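Local coordinates for p-47 protein (Clostridium botulinum, PDB 6EKT) that may be part of a progenitor toxin complex that protects botulinum neurotoxin during its passage through the host gut, and resembles tubular lipid-binding proteins, at residues 344-347 with 352-355; 249-254 with 401-406; 272-275 with 279-282; 405-410 with 416-421. One frame throughout, in Å; residues are numbered along the deposited sequence.

In the fold
Contacts 1 and 3 are both hairpins of the same antiparallel sheet, held by backbone bonds between strands; contact 3 lies at the surface, whereas contact 1 is partly buried, with two phenylalanines covered by strand 421-426. Contact 2 is buried and wholly apolar, a methionine of helix 244-252 meeting two side chains of helix 403-409. That second helix also serves contact 4, where a partly buried asparagine grips a loop by its main chain. Contact 2 touches the other three: Phe403 packs on Ala353 of contact 1, Val252 and Leu253 on Ile281 of contact 3, and Val404 on Val421 of contact 4. The centres of contacts 3 and 4 are about 28 Å apart.

Contact 1: 344-347 with 352-355; sequences FVYN and KAYF
Phe344 and Phe355 meet edge to face, the edge of Phe344 turned toward the face of Phe355 with the ring planes at 63°. Followed outward, Phe344 first sets its CB 3.7 Å from CE1 of Phe355. CG stands anti to the backbone N (chi1 179°), which carries the ring along the neighbouring strand. CD1 then lies over the face of the Phe355 ring, toward its rim, and also near the carbonyl oxygen of Tyr354; CE1 reaches CB of Ala353 at 3.7 Å, and CZ rests against the same methyl.

Strands 329-347 and 352-368 form an antiparallel beta hairpin here. Val345 and Tyr354 are a hydrogen-bonded pair, with Val345 N to Tyr354 O at 2.8 Å and Tyr354 N to Val345 O at 3.0 Å. On the face bearing their side chains, chi1 of Tyr354 (62°) sets its CG between the backbone N and the carbonyl carbon, and the ring leans across to its partner. CB of Val345 sits over the ring face in a CH-pi contact, 4.0 Å from the centroid of Tyr354, while CG1 touches the hydroxyl oxygen.

Toward the turn, Asn347 N donates to Lys352 O, and Asn347 OD1 accepts from the backbone N of Thr349 and of Asn350. On the face of Phe344 and Tyr346, strand 421-426 covers the hairpin through Val424 and Leu426.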
loop_
_atom_site.group_PDB
_atom_site.type_symbol
_atom_site.label_atom_id
_atom_site.label_comp_id
_atom_site.label_asym_id
_atom_site.label_seq_id
_atom_site.Cartn_x
_atom_site.Cartn_y
_atom_site.Cartn_z
ATOM N N PHE A 344 -14.676 -9.583 -6.754
ATOM C CA PHE A 344 -14.600 -8.621 -5.656
ATOM C C PHE A 344 -15.542 -7.437 -5.909
ATOM O O PHE A 344 -15.637 -6.949 -7.036
ATOM C CB PHE A 344 -13.148 -8.103 -5.449
ATOM C CG PHE A 344 -13.039 -7.072 -4.336
ATOM C CD1 PHE A 344 -13.144 -7.458 -2.986
ATOM C CD2 PHE A 344 -12.895 -5.716 -4.627
ATOM C CE1 PHE A 344 -13.072 -6.508 -1.965
ATOM C CE2 PHE A 344 -12.827 -4.764 -3.604
ATOM C CZ PHE A 344 -12.927 -5.161 -2.273
ATOM N N VAL A 345 -16.230 -6.984 -4.859
ATOM C CA VAL A 345 -17.079 -5.796 -4.893
ATOM C C VAL A 345 -16.795 -4.998 -3.630
ATOM O O VAL A 345 -16.681 -5.572 -2.541
ATOM C CB VAL A 345 -18.603 -6.134 -4.901
ATOM C CG1 VAL A 345 -19.443 -4.859 -4.888
ATOM C CG2 VAL A 345 -18.981 -6.983 -6.109
ATOM N N TYR A 346 -16.671 -3.683 -3.798
ATOM C CA TYR A 346 -16.710 -2.743 -2.693
ATOM C C TYR A 346 -17.933 -1.876 -2.894
ATOM O O TYR A 346 -18.041 -1.144 -3.888
ATOM C CB TYR A 346 -15.433 -1.888 -2.614
ATOM C CG TYR A 346 -15.485 -0.850 -1.501
ATOM C CD1 TYR A 346 -15.570 -1.247 -0.157
ATOM C CD2 TYR A 346 -15.471 0.526 -1.790
ATOM C CE1 TYR A 346 -15.625 -0.320 0.870
ATOM C CE2 TYR A 346 -15.523 1.468 -0.769
ATOM C CZ TYR A 346 -15.597 1.036 0.555
ATOM O OH TYR A 346 -15.648 1.942 1.577
ATOM N N ASN A 347 -18.878 -2.012 -1.969
ATOM C CA ASN A 347 -20.074 -1.184 -1.925
ATOM C C ASN A 347 -19.728 0.073 -1.122
ATOM O O ASN A 347 -19.486 -0.001 0.088
ATOM C CB ASN A 347 -21.209 -1.968 -1.266
ATOM C CG ASN A 347 -22.520 -1.200 -1.210
ATOM O OD1 ASN A 347 -22.549 0.012 -1.044
ATOM N ND2 ASN A 347 -23.619 -1.931 -1.309
ATOM N N LYS A 352 -19.231 -2.427 2.704
ATOM C CA LYS A 352 -18.928 -3.851 2.684
ATOM C C LYS A 352 -18.017 -4.155 1.507
ATOM O O LYS A 352 -18.225 -3.641 0.396
ATOM C CB LYS A 352 -20.195 -4.721 2.612
ATOM C CG LYS A 352 -21.081 -4.682 3.853
ATOM C CD LYS A 352 -22.157 -5.768 3.792
ATOM C CE LYS A 352 -23.249 -5.514 4.818
ATOM N NZ LYS A 352 -24.095 -6.723 4.959
ATOM N N ALA A 353 -17.010 -4.977 1.778
ATOM C CA ALA A 353 -16.090 -5.507 0.774
ATOM C C ALA A 353 -16.239 -7.015 0.834
ATOM O O ALA A 353 -16.052 -7.630 1.894
ATOM C CB ALA A 353 -14.664 -5.114 1.083
ATOM N N TYR A 354 -16.583 -7.602 -0.309
ATOM C CA TYR A 354 -16.948 -9.009 -0.367
ATOM C C TYR A 354 -16.674 -9.589 -1.741
ATOM O O TYR A 354 -16.514 -8.861 -2.735
ATOM C CB TYR A 354 -18.437 -9.194 0.033
ATOM C CG TYR A 354 -19.435 -8.492 -0.885
ATOM C CD1 TYR A 354 -19.777 -7.147 -0.695
ATOM C CD2 TYR A 354 -20.042 -9.187 -1.949
ATOM C CE1 TYR A 354 -20.692 -6.507 -1.533
ATOM C CE2 TYR A 354 -20.947 -8.557 -2.796
ATOM C CZ TYR A 354 -21.267 -7.224 -2.589
ATOM O OH TYR A 354 -22.166 -6.619 -3.438
ATOM N N PHE A 355 -16.636 -10.915 -1.784
ATOM C CA PHE A 355 -16.564 -11.642 -3.020
ATOM C C PHE A 355 -17.960 -12.228 -3.305
ATOM O O PHE A 355 -18.515 -12.932 -2.465
ATOM C CB PHE A 355 -15.493 -12.719 -2.926
ATOM C CG PHE A 355 -14.088 -12.171 -2.913
ATOM C CD1 PHE A 355 -13.428 -11.902 -4.111
ATOM C CD2 PHE A 355 -13.436 -11.897 -1.697
ATOM C CE1 PHE A 355 -12.140 -11.397 -4.100
ATOM C CE2 PHE A 355 -12.136 -11.395 -1.686
ATOM C CZ PHE A 355 -11.491 -11.150 -2.891
#

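Contact 2: 249-254 with 401-406; sequences QNMVLS and NNFVDL
A small, buried apolar contact joins Met251, near the end of helix 244-252, to Phe403 and Leu406 at the start of helix 403-409. It brings together parts of the chain almost 150 residues apart, and it buries just 91 Å² between them. All of the touching by Met251 is done by its methyl group, CE. This atom lies 3.6 Å from CD1 of Leu406, the two side chains reaching toward each other tip to tip. The same CE of Met251 is 4.0 Å from CE1 of Phe403, approaching that ring obliquely. The methionine chain leaves CB with CG beside the backbone N (chi1 -66°) and then bends at both further torsions, bringing its methyl against both partners.

Phe403 and Leu406 are three residues apart, so about one helical turn presents both to the methionine. This first turn is preceded by an Asx turn: Asn401 OD1 accepts a nearly straight bond from Phe403 N, 3.2 Å long with 173° at the hydrogen, and the donor is tilted from the carbonyl plane by 19°. Leu406 N bonds back to Asn402 O at 2.9 Å, an early backbone bond of the helix. Within the Asx turn CA of Asn401 lies 3.9 Å above the plane of the Phe403 ring, over its centre. The amide nitrogen of Asn401 bonds to the carbonyl oxygen of Lys351, tying this turn to the hairpin loop. Strand 430-434 packs against all three touching side chains, with Phe430 on Met251 and Ile432 on both Phe403 and Leu406.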
loop_
_atom_site.group_PDB
_atom_site.type_symbol
_atom_site.label_atom_id
_atom_site.label_comp_id
_atom_site.label_asym_id
_atom_site.label_seq_id
_atom_site.Cartn_x
_atom_site.Cartn_y
_atom_site.Cartn_z
ATOM N N GLN A 249 -2.823 -13.771 2.337
ATOM C CA GLN A 249 -2.414 -14.290 3.626
ATOM C C GLN A 249 -3.228 -13.657 4.753
ATOM O O GLN A 249 -3.726 -14.373 5.637
ATOM C CB GLN A 249 -0.909 -14.061 3.854
ATOM C CG GLN A 249 -0.379 -14.513 5.218
ATOM C CD GLN A 249 -0.508 -16.013 5.447
ATOM O OE1 GLN A 249 -0.201 -16.819 4.567
ATOM N NE2 GLN A 249 -0.929 -16.386 6.646
ATOM N N ASN A 250 -3.419 -12.335 4.674
ATOM C CA ASN A 250 -3.943 -11.566 5.797
ATOM C C ASN A 250 -5.346 -11.033 5.681
ATOM O O ASN A 250 -5.928 -10.579 6.674
ATOM C CB ASN A 250 -2.975 -10.433 6.118
ATOM C CG ASN A 250 -1.592 -10.946 6.361
ATOM O OD1 ASN A 250 -0.694 -10.767 5.524
ATOM N ND2 ASN A 250 -1.411 -11.640 7.480
ATOM N N MET A 251 -5.916 -11.085 4.491
ATOM C CA MET A 251 -7.299 -10.659 4.343
ATOM C C MET A 251 -8.227 -11.774 3.842
ATOM O O MET A 251 -9.390 -11.877 4.271
ATOM C CB MET A 251 -7.350 -9.385 3.506
ATOM C CG MET A 251 -6.677 -8.277 4.295
ATOM S SD MET A 251 -5.848 -7.041 3.335
ATOM C CE MET A 251 -7.206 -5.894 3.241
ATOM N N VAL A 252 -7.700 -12.629 2.977
ATOM C CA VAL A 252 -8.511 -13.708 2.405
ATOM C C VAL A 252 -8.476 -14.997 3.240
ATOM O O VAL A 252 -9.535 -15.575 3.490
ATOM C CB VAL A 252 -8.145 -13.979 0.928
ATOM C CG1 VAL A 252 -8.909 -15.170 0.360
ATOM C CG2 VAL A 252 -8.431 -12.747 0.076
ATOM N N LEU A 253 -7.283 -15.443 3.646
ATOM C CA LEU A 253 -7.118 -16.768 4.279
ATOM C C LEU A 253 -8.045 -16.992 5.474
ATOM O O LEU A 253 -8.605 -18.069 5.603
ATOM C CB LEU A 253 -5.647 -17.052 4.675
ATOM C CG LEU A 253 -5.245 -18.506 5.016
ATOM C CD1 LEU A 253 -5.312 -19.392 3.767
ATOM C CD2 LEU A 253 -3.859 -18.585 5.643
ATOM N N SER A 254 -8.232 -15.972 6.311
ATOM C CA SER A 254 -9.074 -16.093 7.519
ATOM C C SER A 254 -10.561 -15.757 7.317
ATOM O O SER A 254 -11.342 -15.737 8.298
ATOM C CB SER A 254 -8.503 -15.240 8.652
ATOM O OG SER A 254 -8.717 -13.877 8.351
ATOM N N ASN A 401 -13.896 -5.234 7.027
ATOM C CA ASN A 401 -13.536 -3.883 6.659
ATOM C C ASN A 401 -12.849 -3.210 7.849
ATOM O O ASN A 401 -13.530 -2.680 8.726
ATOM C CB ASN A 401 -14.771 -3.095 6.171
ATOM C CG ASN A 401 -14.444 -1.646 5.789
ATOM O OD1 ASN A 401 -13.448 -1.079 6.232
ATOM N ND2 ASN A 401 -15.301 -1.039 4.976
ATOM N N ASN A 402 -11.514 -3.267 7.888
ATOM C CA ASN A 402 -10.705 -2.465 8.836
ATOM C C ASN A 402 -9.806 -1.472 8.076
ATOM O O ASN A 402 -8.677 -1.193 8.499
ATOM C CB ASN A 402 -9.851 -3.375 9.737
ATOM C CG ASN A 402 -8.804 -4.169 8.959
ATOM O OD1 ASN A 402 -8.856 -4.266 7.731
ATOM N ND2 ASN A 402 -7.837 -4.727 9.675
ATOM N N PHE A 403 -10.327 -0.936 6.976
ATOM C CA PHE A 403 -9.503 -0.255 5.966
ATOM C C PHE A 403 -8.965 1.091 6.459
ATOM O O PHE A 403 -7.815 1.451 6.154
ATOM C CB PHE A 403 -10.282 -0.114 4.650
ATOM C CG PHE A 403 -10.825 -1.442 4.100
ATOM C CD1 PHE A 403 -10.099 -2.636 4.243
ATOM C CD2 PHE A 403 -12.043 -1.480 3.408
ATOM C CE1 PHE A 403 -10.586 -3.841 3.738
ATOM C CE2 PHE A 403 -12.530 -2.685 2.891
ATOM C CZ PHE A 403 -11.796 -3.862 3.055
ATOM N N VAL A 404 -9.783 1.807 7.236
ATOM C CA VAL A 404 -9.320 3.048 7.900
ATOM C C VAL A 404 -8.138 2.713 8.814
ATOM O O VAL A 404 -7.111 3.399 8.761
ATOM C CB VAL A 404 -10.455 3.798 8.657
ATOM C CG1 VAL A 404 -9.907 4.926 9.523
ATOM C CG2 VAL A 404 -11.473 4.360 7.676
ATOM N N ASP A 405 -8.284 1.661 9.632
ATOM C CA ASP A 405 -7.187 1.192 10.492
ATOM C C ASP A 405 -5.933 0.810 9.706
ATOM O O ASP A 405 -4.823 1.178 10.106
ATOM C CB ASP A 405 -7.607 0.029 11.400
ATOM C CG ASP A 405 -8.661 0.424 12.424
ATOM O OD1 ASP A 405 -8.868 1.624 12.702
ATOM O OD2 ASP A 405 -9.309 -0.493 12.952
ATOM N N LEU A 406 -6.106 0.097 8.590
ATOM C CA LEU A 406 -4.960 -0.249 7.740
ATOM C C LEU A 406 -4.221 0.995 7.271
ATOM O O LEU A 406 -2.990 1.087 7.388
ATOM C CB LEU A 406 -5.361 -1.126 6.532
ATOM C CG LEU A 406 -5.896 -2.536 6.803
ATOM C CD1 LEU A 406 -5.991 -3.317 5.503
ATOM C CD2 LEU A 406 -5.063 -3.322 7.814
#

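Contact 3: 272-275 with 279-282; sequences ISTS and GRIV
Gly279 faces Ser273 in a non-hydrogen-bonded pair of an antiparallel hairpin, their CA atoms 4.3 Å apart. It is buried there, and its CA comes within 3.1 Å of the carbonyl oxygen of Ile272. Thr274, just past the end of strand 269-273, points toward strand 279-288, and its OG1 is hydrogen-bonded to Thr278 OG1.

Arg280 follows, paired with Ile272 by two backbone bonds: Ile272 N to Arg280 O at 2.7 Å and Arg280 N to Ile272 O at 2.9 Å. Its side chain lies alongside that of Ile272, pointing the same way. The chain runs extended from CG to NE, and one face of the guanidinium lies over CB of Ile272, which is 4.3 Å from the plane and offset toward the rim; CG2 of Ile272 is 4.0 Å from NH2 of Arg280. CG2 of Thr274 sits at the guanidinium edge.

Beyond Ile281, which points away from Ile272, Val282 crosses Ile272 at about a right angle, its CG2 3.7 Å from CG1 of Ile272. The hairpin lies beside helix 244-252: Ile281 packs on Leu248 and Val252, Glu244 accepts from Gly279 N, and strand 297-311 continues the sheet beyond Ile281.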
loop_
_atom_site.group_PDB
_atom_site.type_symbol
_atom_site.label_atom_id
_atom_site.label_comp_id
_atom_site.label_asym_id
_atom_site.label_seq_id
_atom_site.Cartn_x
_atom_site.Cartn_y
_atom_site.Cartn_z
ATOM N N ILE A 272 0.387 -20.809 -0.893
ATOM C CA ILE A 272 1.585 -21.253 -1.598
ATOM C C ILE A 272 2.170 -20.023 -2.304
ATOM O O ILE A 272 1.490 -19.384 -3.114
ATOM C CB ILE A 272 1.242 -22.361 -2.633
ATOM C CG1 ILE A 272 0.439 -23.502 -1.979
ATOM C CG2 ILE A 272 2.484 -22.841 -3.393
ATOM C CD1 ILE A 272 1.153 -24.329 -0.914
ATOM N N SER A 273 3.420 -19.704 -1.988
ATOM C CA SER A 273 4.112 -18.602 -2.634
ATOM C C SER A 273 4.442 -18.992 -4.060
ATOM O O SER A 273 4.768 -20.151 -4.340
ATOM C CB SER A 273 5.383 -18.237 -1.872
ATOM O OG SER A 273 5.057 -17.691 -0.610
ATOM N N THR A 274 4.303 -18.025 -4.957
ATOM C CA THR A 274 4.708 -18.177 -6.356
ATOM C C THR A 274 5.799 -17.152 -6.736
ATOM O O THR A 274 6.389 -17.242 -7.816
ATOM C CB THR A 274 3.504 -18.060 -7.317
ATOM O OG1 THR A 274 2.785 -16.852 -7.055
ATOM C CG2 THR A 274 2.547 -19.265 -7.178
ATOM N N SER A 275 6.014 -16.173 -5.850
ATOM C CA SER A 275 7.146 -15.201 -5.895
ATOM C C SER A 275 7.166 -14.491 -4.536
ATOM O O SER A 275 6.379 -14.847 -3.645
ATOM C CB SER A 275 7.006 -14.172 -7.035
ATOM O OG SER A 275 5.974 -13.230 -6.777
ATOM N N GLY A 279 0.995 -15.346 -4.848
ATOM C CA GLY A 279 0.712 -16.691 -4.364
ATOM C C GLY A 279 -0.675 -17.175 -4.710
ATOM O O GLY A 279 -1.421 -16.515 -5.442
ATOM N N ARG A 280 -1.016 -18.326 -4.153
ATOM C CA ARG A 280 -2.356 -18.907 -4.305
ATOM C C ARG A 280 -2.685 -19.692 -3.041
ATOM O O ARG A 280 -1.806 -19.944 -2.231
ATOM C CB ARG A 280 -2.434 -19.799 -5.562
ATOM C CG ARG A 280 -1.416 -20.911 -5.581
ATOM C CD ARG A 280 -1.200 -21.489 -6.981
ATOM N NE ARG A 280 -0.223 -22.564 -6.867
ATOM C CZ ARG A 280 -0.502 -23.803 -6.470
ATOM N NH1 ARG A 280 -1.753 -24.171 -6.190
ATOM N NH2 ARG A 280 0.485 -24.688 -6.371
ATOM N N ILE A 281 -3.954 -20.065 -2.884
ATOM C CA ILE A 281 -4.418 -20.702 -1.662
ATOM C C ILE A 281 -4.834 -22.135 -1.989
ATOM O O ILE A 281 -5.428 -22.402 -3.045
ATOM C CB ILE A 281 -5.562 -19.900 -0.964
ATOM C CG1 ILE A 281 -5.002 -18.614 -0.309
ATOM C CG2 ILE A 281 -6.262 -20.759 0.097
ATOM C CD1 ILE A 281 -6.033 -17.635 0.242
ATOM N N VAL A 282 -4.452 -23.048 -1.103
ATOM C CA VAL A 282 -4.838 -24.459 -1.209
ATOM C C VAL A 282 -5.300 -24.950 0.161
ATOM O O VAL A 282 -4.947 -24.368 1.185
ATOM C CB VAL A 282 -3.689 -25.357 -1.716
ATOM C CG1 VAL A 282 -3.305 -25.015 -3.164
ATOM C CG2 VAL A 282 -2.481 -25.337 -0.768
#

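Contact 4: 405-410 with 416-421; sequences DLINNT and LKISQV
Two hydrogen bonds tie the side-chain amide of Asn408 to the main chain of Ile418, using both ends of the amide on a single residue. CG of Asn408 stands beside the backbone N, opposite the carbonyl carbon (chi1 -72°), which points the amide at the loop. Ile418 N donates to Asn408 OD1 at 2.9 Å, with the donor tilted 18° from the carbonyl plane. In return Asn408 ND2 donates to Ile418 O at 3.0 Å, a nearly straight bond of 170° whose acceptor lies close to the plane of the asparagine amide. The pair should hold that amide against rotation about its last torsion. In this way the end of helix 403-409 grips the loop between strands 411-413 and 421-426, which has no regular helix or strand before Val421.

The remaining contacts are apolar or involve carbon against the amide. Lys417 crosses Asn408 at about a right angle, its CG 3.7 Å from CG of Asn408, before its extended chain leads away. Ile407 and Ile418 also cross at about a right angle. CG2 of Ile407 meets CG1 of Ile418 at 3.5 Å, tighter than usual for two carbons, and CD1 of Ile418 at 3.6 Å. Ile407 is further covered by Val238 and Leu240 of strand 238-242 and by Ile432.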
loop_
_atom_site.group_PDB
_atom_site.type_symbol
_atom_site.label_atom_id
_atom_site.label_comp_id
_atom_site.label_asym_id
_atom_site.label_seq_id
_atom_site.Cartn_x
_atom_site.Cartn_y
_atom_site.Cartn_z
ATOM N N ASP A 405 -8.284 1.661 9.632
ATOM C CA ASP A 405 -7.187 1.192 10.492
ATOM C C ASP A 405 -5.933 0.810 9.706
ATOM O O ASP A 405 -4.823 1.178 10.106
ATOM C CB ASP A 405 -7.607 0.029 11.400
ATOM C CG ASP A 405 -8.661 0.424 12.424
ATOM O OD1 ASP A 405 -8.868 1.624 12.702
ATOM O OD2 ASP A 405 -9.309 -0.493 12.952
ATOM N N LEU A 406 -6.106 0.097 8.590
ATOM C CA LEU A 406 -4.960 -0.249 7.740
ATOM C C LEU A 406 -4.221 0.995 7.271
ATOM O O LEU A 406 -2.990 1.087 7.388
ATOM C CB LEU A 406 -5.361 -1.126 6.532
ATOM C CG LEU A 406 -5.896 -2.536 6.803
ATOM C CD1 LEU A 406 -5.991 -3.317 5.503
ATOM C CD2 LEU A 406 -5.063 -3.322 7.814
ATOM N N ILE A 407 -4.976 1.974 6.786
ATOM C CA ILE A 407 -4.346 3.154 6.204
ATOM C C ILE A 407 -3.718 4.050 7.303
ATOM O O ILE A 407 -2.817 4.829 7.013
ATOM C CB ILE A 407 -5.283 3.842 5.165
ATOM C CG1 ILE A 407 -4.470 4.587 4.084
ATOM C CG2 ILE A 407 -6.362 4.654 5.858
ATOM C CD1 ILE A 407 -5.278 5.035 2.871
ATOM N N ASN A 408 -4.153 3.857 8.560
ATOM C CA ASN A 408 -3.597 4.559 9.729
ATOM C C ASN A 408 -2.557 3.787 10.540
ATOM O O ASN A 408 -1.939 4.355 11.426
ATOM C CB ASN A 408 -4.717 5.007 10.675
ATOM C CG ASN A 408 -5.522 6.149 10.112
ATOM O OD1 ASN A 408 -5.000 7.011 9.400
ATOM N ND2 ASN A 408 -6.800 6.152 10.406
ATOM N N ASN A 409 -2.348 2.513 10.216
ATOM C CA ASN A 409 -1.514 1.621 11.038
ATOM C C ASN A 409 0.004 1.896 11.044
ATOM O O ASN A 409 0.650 1.849 12.101
ATOM C CB ASN A 409 -1.743 0.169 10.614
ATOM C CG ASN A 409 -1.111 -0.807 11.570
ATOM O OD1 ASN A 409 -1.593 -1.000 12.698
ATOM N ND2 ASN A 409 -0.002 -1.396 11.151
ATOM N N THR A 410 0.566 2.126 9.858
ATOM C CA THR A 410 2.007 2.084 9.653
ATOM C C THR A 410 2.563 3.455 9.272
ATOM O O THR A 410 3.473 3.940 9.927
ATOM C CB THR A 410 2.387 0.987 8.625
ATOM O OG1 THR A 410 1.954 -0.280 9.131
ATOM C CG2 THR A 410 3.914 0.937 8.375
ATOM N N LEU A 416 -0.523 12.547 10.889
ATOM C CA LEU A 416 -1.978 12.723 10.996
ATOM C C LEU A 416 -2.730 11.486 10.518
ATOM O O LEU A 416 -2.385 10.909 9.489
ATOM C CB LEU A 416 -2.434 13.954 10.205
ATOM C CG LEU A 416 -1.902 15.330 10.632
ATOM C CD1 LEU A 416 -2.105 16.333 9.513
ATOM C CD2 LEU A 416 -2.544 15.827 11.924
ATOM N N LYS A 417 -3.739 11.080 11.286
ATOM C CA LYS A 417 -4.642 10.000 10.886
ATOM C C LYS A 417 -5.656 10.514 9.876
ATOM O O LYS A 417 -5.961 11.706 9.863
ATOM C CB LYS A 417 -5.358 9.415 12.109
ATOM C CG LYS A 417 -4.529 8.380 12.852
ATOM C CD LYS A 417 -5.132 8.030 14.201
ATOM C CE LYS A 417 -4.433 6.834 14.835
ATOM N NZ LYS A 417 -5.046 6.534 16.164
ATOM N N ILE A 418 -6.152 9.624 9.017
ATOM C CA ILE A 418 -7.284 9.946 8.138
ATOM C C ILE A 418 -8.589 9.375 8.733
ATOM O O ILE A 418 -8.547 8.514 9.624
ATOM C CB ILE A 418 -7.048 9.482 6.673
ATOM C CG1 ILE A 418 -7.224 7.973 6.500
ATOM C CG2 ILE A 418 -5.691 9.948 6.137
ATOM C CD1 ILE A 418 -8.471 7.588 5.735
ATOM N N SER A 419 -9.738 9.843 8.246
ATOM C CA SER A 419 -11.017 9.319 8.730
ATOM C C SER A 419 -11.895 8.709 7.636
ATOM O O SER A 419 -12.765 7.883 7.928
ATOM C CB SER A 419 -11.784 10.398 9.492
ATOM O OG SER A 419 -12.173 11.426 8.608
ATOM N N GLN A 420 -11.667 9.117 6.387
ATOM C CA GLN A 420 -12.525 8.705 5.283
ATOM C C GLN A 420 -11.784 7.938 4.173
ATOM O O GLN A 420 -10.929 8.491 3.473
ATOM C CB GLN A 420 -13.291 9.911 4.719
ATOM C CG GLN A 420 -14.411 9.533 3.760
ATOM C CD GLN A 420 -15.489 10.590 3.627
ATOM O OE1 GLN A 420 -15.424 11.665 4.233
ATOM N NE2 GLN A 420 -16.505 10.282 2.828
ATOM N N VAL A 421 -12.133 6.661 4.045
ATOM C CA VAL A 421 -11.743 5.847 2.901
ATOM C C VAL A 421 -12.702 6.202 1.776
ATOM O O VAL A 421 -13.915 6.263 1.986
ATOM C CB VAL A 421 -11.824 4.339 3.240
ATOM C CG1 VAL A 421 -11.814 3.475 1.986
ATOM C CG2 VAL A 421 -10.681 3.935 4.158
#